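Local coordinates for protein Bd3459 (Bdellovibrio bacteriovorus, PDB 5CEC) that is a predatory endopeptidase of the S13 peptidase family, probably a serine-type D-Ala-D-Ala enzyme, and forms a complex with the ankyrin-repeat immunity protein Bd3460, at residues Y104-G110 with I136-D142; R175-T179 with T215-V219. The protein carries 1 engineered substitution. All blocks are in the same frame, centred on the assembly; numbering follows the deposited sequence.

Contact 1: Y104-G110 with I136-D142; sequences YDIHIEG and IEKLTFD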
# COMPACT_ATOMS: atom_id res chain seq x y z
N TYR A 104 20.68 -32.12 12.43
CA TYR A 104 19.88 -32.51 11.27
C TYR A 104 20.44 -31.88 10.03
O TYR A 104 20.99 -30.78 10.08
CB TYR A 104 18.45 -32.06 11.44
CG TYR A 104 17.75 -32.75 12.57
CD1 TYR A 104 17.83 -32.27 13.88
CD2 TYR A 104 17.01 -33.91 12.35
CE1 TYR A 104 17.19 -32.91 14.93
CE2 TYR A 104 16.38 -34.55 13.40
CZ TYR A 104 16.47 -34.04 14.68
OH TYR A 104 15.84 -34.69 15.72
N ASP A 105 20.31 -32.60 8.92
CA ASP A 105 20.46 -32.01 7.59
C ASP A 105 19.08 -31.66 7.08
O ASP A 105 18.13 -32.43 7.26
CB ASP A 105 21.11 -32.99 6.60
CG ASP A 105 22.59 -33.20 6.87
OD1 ASP A 105 23.25 -32.36 7.52
OD2 ASP A 105 23.09 -34.24 6.39
N ILE A 106 18.97 -30.49 6.44
CA ILE A 106 17.68 -30.04 5.93
C ILE A 106 17.85 -29.52 4.52
O ILE A 106 18.67 -28.65 4.28
CB ILE A 106 17.04 -28.97 6.80
CG1 ILE A 106 16.80 -29.52 8.21
CG2 ILE A 106 15.71 -28.50 6.18
CD1 ILE A 106 16.12 -28.55 9.15
N HIS A 107 17.04 -30.04 3.61
CA HIS A 107 16.95 -29.48 2.26
C HIS A 107 15.60 -28.79 2.09
O HIS A 107 14.57 -29.42 2.32
CB HIS A 107 17.08 -30.54 1.17
CG HIS A 107 16.86 -30.02 -0.22
ND1 HIS A 107 17.78 -29.24 -0.88
CD2 HIS A 107 15.80 -30.15 -1.06
CE1 HIS A 107 17.32 -28.96 -2.09
NE2 HIS A 107 16.12 -29.48 -2.21
N ILE A 108 15.61 -27.52 1.71
CA ILE A 108 14.38 -26.78 1.42
C ILE A 108 14.00 -26.89 -0.06
O ILE A 108 14.72 -26.44 -0.95
CB ILE A 108 14.48 -25.30 1.81
CG1 ILE A 108 14.81 -25.14 3.31
CG2 ILE A 108 13.19 -24.59 1.48
CD1 ILE A 108 15.12 -23.72 3.73
N GLU A 109 12.88 -27.56 -0.32
CA GLU A 109 12.27 -27.66 -1.61
C GLU A 109 11.27 -26.53 -1.68
O GLU A 109 10.20 -26.57 -1.05
CB GLU A 109 11.63 -29.05 -1.78
CG GLU A 109 10.80 -29.18 -3.06
CD GLU A 109 10.09 -30.53 -3.19
OE1 GLU A 109 10.23 -31.37 -2.29
OE2 GLU A 109 9.37 -30.73 -4.19
N GLY A 110 11.63 -25.46 -2.40
CA GLY A 110 10.81 -24.27 -2.38
C GLY A 110 9.49 -24.37 -3.11
O GLY A 110 9.29 -25.26 -3.93
N ILE A 136 21.46 -27.38 12.79
CA ILE A 136 21.41 -27.88 11.43
C ILE A 136 22.84 -27.97 10.92
O ILE A 136 23.60 -26.98 10.96
CB ILE A 136 20.59 -26.96 10.50
CG1 ILE A 136 19.15 -26.87 11.00
CG2 ILE A 136 20.64 -27.46 9.06
CD1 ILE A 136 18.32 -25.76 10.38
N GLU A 137 23.22 -29.14 10.45
CA GLU A 137 24.56 -29.35 9.96
C GLU A 137 24.67 -28.80 8.55
O GLU A 137 25.41 -27.86 8.32
CB GLU A 137 24.90 -30.85 10.01
CG GLU A 137 26.32 -31.15 9.59
CD GLU A 137 27.32 -30.54 10.55
OE1 GLU A 137 27.27 -30.86 11.77
OE2 GLU A 137 28.15 -29.75 10.05
N LYS A 138 23.88 -29.33 7.63
CA LYS A 138 23.87 -28.88 6.26
C LYS A 138 22.44 -28.42 5.93
O LYS A 138 21.48 -29.17 6.05
CB LYS A 138 24.34 -29.98 5.33
CG LYS A 138 24.47 -29.55 3.88
CD LYS A 138 25.22 -30.57 3.03
CE LYS A 138 24.47 -31.89 2.93
NZ LYS A 138 25.13 -32.80 1.95
N LEU A 139 22.33 -27.14 5.60
CA LEU A 139 21.10 -26.56 5.10
C LEU A 139 21.25 -26.30 3.62
O LEU A 139 22.10 -25.52 3.21
CB LEU A 139 20.76 -25.27 5.83
CG LEU A 139 19.50 -24.54 5.37
CD1 LEU A 139 18.27 -25.42 5.58
CD2 LEU A 139 19.34 -23.20 6.07
N THR A 140 20.44 -26.95 2.81
CA THR A 140 20.46 -26.71 1.37
C THR A 140 19.09 -26.26 0.91
O THR A 140 18.13 -26.37 1.64
CB THR A 140 20.95 -27.94 0.57
OG1 THR A 140 20.02 -29.01 0.68
CG2 THR A 140 22.32 -28.37 1.04
N PHE A 141 19.03 -25.69 -0.29
CA PHE A 141 17.81 -25.10 -0.81
C PHE A 141 17.85 -25.10 -2.33
O PHE A 141 18.93 -25.05 -2.92
CB PHE A 141 17.61 -23.68 -0.28
CG PHE A 141 18.67 -22.71 -0.75
CD1 PHE A 141 19.88 -22.60 -0.09
CD2 PHE A 141 18.49 -21.97 -1.90
CE1 PHE A 141 20.87 -21.77 -0.56
CE2 PHE A 141 19.48 -21.15 -2.37
CZ PHE A 141 20.66 -21.05 -1.70
N ASP A 142 16.67 -25.15 -2.95
CA ASP A 142 16.57 -25.17 -4.41
C ASP A 142 16.15 -23.80 -4.96
O ASP A 142 16.04 -22.80 -4.25
CB ASP A 142 15.67 -26.33 -4.91
CG ASP A 142 14.20 -26.13 -4.65
OD1 ASP A 142 13.75 -25.01 -4.30
OD2 ASP A 142 13.48 -27.15 -4.80
O HOH W 1 14.44 -29.64 -4.27
O HOH W 2 10.95 -26.76 -5.59
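I106, I108, I136 and L139 make the apolar centre where 104-110 and 136-142 lie edge to edge. CD1 of L139 rests between the two isoleucines of the neighbouring strand, 4.0 Å from CB of I106 and 4.0 Å from CD1 of I108. With CG1 beside the backbone N (chi1 -60°), I106 reaches along its strand, and its CD1 meets CD1 of I136 at 3.8 Å. Beta-branched isoleucines and a leucine suit this face, which also bears F141 and is covered at L139 and F141 by helix 167-182.

Backbone bonds join the strands in parallel, I106 N to K138 O and T140 N to I106 O among them; a beta bulge shifts the register between Y104 and I106. On the reverse face H107 and T140 pair: ND1 lies 2.7 Å from OG1, which sits at the ring edge, and F224 stacks on the ring. NE2 of H107 reaches OD2 of D142 through a water.

At the polar edges, D105 OD1 takes a weak bond from K138 N, while D142 OD1 receives G110 N at 2.9 Å on its syn side and also N144 N. The carboxylate thus joins the ends of the two strands where they leave the sheet.

Strand 104-109, helix 118-130 and strand 135-141 form a beta-alpha-beta unit, with these parallel neighbours inside a mixed sheet.

Contact 2: R175-T179 with T215-V219; sequences RATLT and TISFV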
# COMPACT_ATOMS: atom_id res chain seq x y z
N ARG A 175 21.66 -17.65 -0.38
CA ARG A 175 22.65 -18.21 0.53
C ARG A 175 23.16 -17.16 1.50
O ARG A 175 23.27 -17.43 2.69
CB ARG A 175 23.81 -18.87 -0.22
CG ARG A 175 24.92 -19.41 0.68
CD ARG A 175 25.93 -20.21 -0.11
NE ARG A 175 27.05 -20.64 0.72
CZ ARG A 175 28.13 -19.93 1.01
NH1 ARG A 175 28.32 -18.71 0.53
NH2 ARG A 175 29.06 -20.47 1.79
N ALA A 176 23.46 -15.97 0.97
CA ALA A 176 23.91 -14.89 1.80
C ALA A 176 22.87 -14.46 2.83
O ALA A 176 23.23 -14.18 3.96
CB ALA A 176 24.35 -13.70 0.97
N THR A 177 21.60 -14.40 2.44
CA THR A 177 20.55 -14.04 3.37
C THR A 177 20.35 -15.14 4.43
O THR A 177 20.14 -14.84 5.61
CB THR A 177 19.23 -13.79 2.61
OG1 THR A 177 19.46 -12.78 1.63
CG2 THR A 177 18.10 -13.37 3.54
N LEU A 178 20.42 -16.40 4.01
CA LEU A 178 20.36 -17.50 4.97
C LEU A 178 21.50 -17.40 5.98
O LEU A 178 21.28 -17.56 7.16
CB LEU A 178 20.39 -18.85 4.26
CG LEU A 178 19.07 -19.31 3.61
CD1 LEU A 178 19.32 -20.52 2.72
CD2 LEU A 178 18.01 -19.60 4.66
N THR A 179 22.70 -17.06 5.51
CA THR A 179 23.86 -17.01 6.36
C THR A 179 23.79 -15.82 7.31
O THR A 179 24.09 -15.96 8.50
CB THR A 179 25.13 -16.93 5.51
OG1 THR A 179 25.23 -18.08 4.66
CG2 THR A 179 26.42 -16.80 6.34
N THR A 215 26.67 -25.31 7.63
CA THR A 215 26.98 -25.19 6.20
C THR A 215 25.69 -24.91 5.45
O THR A 215 24.67 -25.53 5.72
CB THR A 215 27.56 -26.52 5.65
OG1 THR A 215 28.71 -26.85 6.40
CG2 THR A 215 27.92 -26.38 4.18
N ILE A 216 25.75 -23.99 4.50
CA ILE A 216 24.60 -23.62 3.68
C ILE A 216 25.00 -23.68 2.22
O ILE A 216 26.01 -23.07 1.84
CB ILE A 216 24.08 -22.22 4.04
CG1 ILE A 216 23.72 -22.16 5.52
CG2 ILE A 216 22.88 -21.85 3.14
CD1 ILE A 216 23.38 -20.80 6.06
N SER A 217 24.20 -24.35 1.40
CA SER A 217 24.51 -24.42 -0.03
C SER A 217 23.28 -24.64 -0.91
O SER A 217 22.26 -25.10 -0.45
CB SER A 217 25.58 -25.45 -0.32
OG SER A 217 25.18 -26.74 0.02
N PHE A 218 23.41 -24.22 -2.16
CA PHE A 218 22.36 -24.36 -3.17
C PHE A 218 22.43 -25.77 -3.78
O PHE A 218 23.52 -26.25 -4.15
CB PHE A 218 22.59 -23.29 -4.24
CG PHE A 218 21.71 -23.40 -5.43
CD1 PHE A 218 20.35 -23.24 -5.31
CD2 PHE A 218 22.23 -23.60 -6.70
CE1 PHE A 218 19.52 -23.33 -6.42
CE2 PHE A 218 21.41 -23.68 -7.81
CZ PHE A 218 20.04 -23.55 -7.66
N VAL A 219 21.27 -26.43 -3.84
CA VAL A 219 21.10 -27.71 -4.55
C VAL A 219 19.87 -27.60 -5.43
O VAL A 219 18.76 -27.49 -4.92
CB VAL A 219 20.96 -28.91 -3.59
CG1 VAL A 219 20.73 -30.20 -4.37
CG2 VAL A 219 22.20 -29.05 -2.71
O HOH W 3 28.04 -22.31 4.22
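I216 meets helix residues R175, L178 and T179 with the ends of both branches, CG2 and CD1, which divide the work. CG2 lies anti to the backbone N, and touches CD1 of L178 at 3.8 Å and CG of R175 at 4.0 Å. The other branch carries CD1 farther along the helix, where it comes 3.6 Å from OG1 of T179. A beta-branched isoleucine suits this place because it is at home in a strand and offers two apolar arms to a helix running nearly antiparallel to it, at 160°. L178 is the matching residue on the helix: buried and pointing at the strand, it also touches F141, F145 and L147.

The packing is closely made around I216 and L178 but gives way to water at R175 and T179, both exposed. The R175 chain, extended from CG to NE, runs past I216: CG lies against CG2, CD passes beside the carbonyl oxygen, and NE reaches it. NE donates to I216 O at 2.9 Å with an N-H...O angle of 153°; the oxygen lies close to the guanidinium plane, although the donor is tilted 34° from the carbonyl plane. Farther out, a water accepts from I216 N at 2.9 Å and weakly from R175 NH2.

T179 keeps its hydroxyl on its own helix: OG1 and the backbone N both donate to R175 O, from opposite faces of that carbonyl. Its polar atom can therefore sit beside the methyl end of I216 while being hydrogen-bonded elsewhere.

This chemistry implies a mainly apolar helix-on-sheet contact with one polar clasp. In outer strand 212-218 the N-H and C=O of I216, unused by strand 135-141, are met by water and by R175 NE, so the helix's own arginine helps satisfy the strand backbone.

Overall arrangement
Contacts 1 and 2 meet in one mixed sheet, their centres about 9 Å apart. Contact 1 (104-110 with 136-142) joins strands within it and is the more buried of the two, with an exposed K138 at its margin; contact 2 (175-179 with 215-219) lays a helix against one of its two outermost strands within this chain, 212-218, and is partly buried, with R175 and T179 exposed. The middle strand 135-141 unites them: L139 N is 2.8 Å from T215 O and V219 N is 2.9 Å from F141 O, both probable hydrogen bonds, while F141 packs on L178 and R175. Chemistry follows place. Repeated backbone bonds dominate contact 1, whereas contact 2 depends on apolar side chains and one arginine-to-carbonyl bond.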